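Long-range contact in putative uncharacterized protein (Archaeoglobus fulgidus, PDB 3VU0), which is the C-terminal globular domain of the archaeal membrane protein AglB and contains the core domain of that family: residues Asn17-Gln21 with Ala48-Val52. Numbering follows the deposited sequence.
Sequences NLEAQ and AKKAV
Lys50 and Gln21 join two loops of the AglB core domain. Residues 17-21 lead out of helix 5-17, and residues 48-52 follow helix 41-46. The Lys50 side chain starts at CB, whose neighbour across the contact is Gln21 OE1 at 3.9 Å. CD lies between that oxygen and Leu18 CB. Of the side-chain atoms, Lys50 CE comes closest to the other loop, 3.7 Å from Leu18 CB, and also touches the carbonyl oxygens of Leu18 and Glu19. Bends at chi2 (-74°) and chi4 (-72°) fold the chain back on its own loop. Lys50 NZ can therefore donate to Ala48 O at 2.9 Å, close to the plane of that carbonyl. A weak bond to Lys49 O adds to this grip. Lys50 is buried, with Tyr32 and Ile44 of helix 41-46 also against its side chain. Its NZ is met by backbone oxygens and one water. That water accepts from NZ and from Gln21 N and donates to Lys49 O, which ties the two loops together. Lys49 has positive phi, at the turn where the chain leaves the helix. Gln21 makes the one direct hydrogen bond between the two loops. Its chain runs extended beyond CG, and its NE2 is held by Tyr32 O. The amide oxygen Gln21 OE1 accepts from Ala51 N at 2.8 Å, in the carbonyl plane, with an N-H...O angle of 161°.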
loop_
_atom_site.group_PDB
_atom_site.type_symbol
_atom_site.label_atom_id
_atom_site.label_comp_id
_atom_site.label_asym_id
_atom_site.label_seq_id
_atom_site.Cartn_x
_atom_site.Cartn_y
_atom_site.Cartn_z
ATOM N N ASN A 17 -14.752 -12.079 2.572
ATOM C CA ASN A 17 -15.531 -10.914 2.169
ATOM C C ASN A 17 -15.270 -10.386 0.759
ATOM O O ASN A 17 -16.187 -9.891 0.111
ATOM C CB ASN A 17 -15.355 -9.782 3.194
ATOM C CG ASN A 17 -16.150 -10.025 4.463
ATOM O OD1 ASN A 17 -17.380 -9.918 4.468
ATOM N ND2 ASN A 17 -15.455 -10.368 5.546
ATOM N N LEU A 18 -14.035 -10.474 0.277
ATOM C CA LEU A 18 -13.758 -9.994 -1.073
ATOM C C LEU A 18 -14.329 -10.999 -2.087
ATOM O O LEU A 18 -14.429 -12.192 -1.794
ATOM C CB LEU A 18 -12.249 -9.808 -1.286
ATOM C CG LEU A 18 -11.500 -8.828 -0.366
ATOM C CD1 LEU A 18 -10.101 -8.596 -0.916
ATOM C CD2 LEU A 18 -12.238 -7.502 -0.270
ATOM N N GLU A 19 -14.717 -10.511 -3.265
ATOM C CA GLU A 19 -15.289 -11.372 -4.300
ATOM C C GLU A 19 -14.396 -12.574 -4.603
ATOM O O GLU A 19 -13.221 -12.419 -4.939
ATOM C CB GLU A 19 -15.541 -10.577 -5.585
ATOM C CG GLU A 19 -16.595 -9.469 -5.461
ATOM C CD GLU A 19 -16.099 -8.260 -4.680
ATOM O OE1 GLU A 19 -14.934 -7.858 -4.882
ATOM O OE2 GLU A 19 -16.879 -7.703 -3.877
ATOM N N ALA A 20 -14.972 -13.768 -4.485
ATOM C CA ALA A 20 -14.253 -15.020 -4.711
ATOM C C ALA A 20 -13.542 -15.103 -6.055
ATOM O O ALA A 20 -14.008 -14.553 -7.057
ATOM C CB ALA A 20 -15.207 -16.200 -4.562
ATOM N N GLN A 21 -12.409 -15.802 -6.060
ATOM C CA GLN A 21 -11.610 -15.983 -7.267
ATOM C C GLN A 21 -11.269 -17.455 -7.469
ATOM O O GLN A 21 -11.516 -18.286 -6.591
ATOM C CB GLN A 21 -10.317 -15.164 -7.180
ATOM C CG GLN A 21 -10.537 -13.666 -7.019
ATOM C CD GLN A 21 -9.259 -12.864 -7.194
ATOM O OE1 GLN A 21 -8.237 -13.163 -6.578
ATOM N NE2 GLN A 21 -9.314 -11.836 -8.034
ATOM N N ALA A 48 -5.170 -15.254 1.905
ATOM C CA ALA A 48 -6.436 -14.598 1.589
ATOM C C ALA A 48 -7.012 -15.137 0.282
ATOM O O ALA A 48 -8.189 -14.936 -0.019
ATOM C CB ALA A 48 -6.229 -13.087 1.491
ATOM N N LYS A 49 -6.169 -15.820 -0.490
ATOM C CA LYS A 49 -6.572 -16.409 -1.764
ATOM C C LYS A 49 -7.024 -15.364 -2.778
ATOM O O LYS A 49 -8.012 -15.564 -3.488
ATOM C CB LYS A 49 -7.701 -17.427 -1.545
ATOM C CG LYS A 49 -7.405 -18.483 -0.489
ATOM C CD LYS A 49 -6.172 -19.308 -0.848
ATOM C CE LYS A 49 -5.858 -20.329 0.239
ATOM N NZ LYS A 49 -4.634 -21.127 -0.078
ATOM N N LYS A 50 -6.296 -14.255 -2.851
ATOM C CA LYS A 50 -6.632 -13.188 -3.782
ATOM C C LYS A 50 -5.413 -12.797 -4.612
ATOM O O LYS A 50 -4.292 -12.764 -4.104
ATOM C CB LYS A 50 -7.153 -11.969 -3.010
ATOM C CG LYS A 50 -8.338 -12.279 -2.102
ATOM C CD LYS A 50 -9.610 -12.475 -2.913
ATOM C CE LYS A 50 -10.736 -13.053 -2.067
ATOM N NZ LYS A 50 -10.493 -14.477 -1.726
ATOM N N ALA A 51 -5.639 -12.509 -5.891
ATOM C CA ALA A 51 -4.568 -12.114 -6.798
ATOM C C ALA A 51 -3.913 -10.815 -6.327
ATOM O O ALA A 51 -4.582 -9.929 -5.794
ATOM C CB ALA A 51 -5.122 -11.937 -8.210
ATOM N N VAL A 52 -2.606 -10.697 -6.540
ATOM C CA VAL A 52 -1.885 -9.502 -6.112
ATOM C C VAL A 52 -1.111 -8.807 -7.226
ATOM O O VAL A 52 -0.813 -9.397 -8.268
ATOM C CB VAL A 52 -0.882 -9.831 -4.974
ATOM C CG1 VAL A 52 -1.629 -10.338 -3.748
ATOM C CG2 VAL A 52 0.127 -10.878 -5.448
HETATM O O HOH W 1 -10.913 -16.570 -3.590
#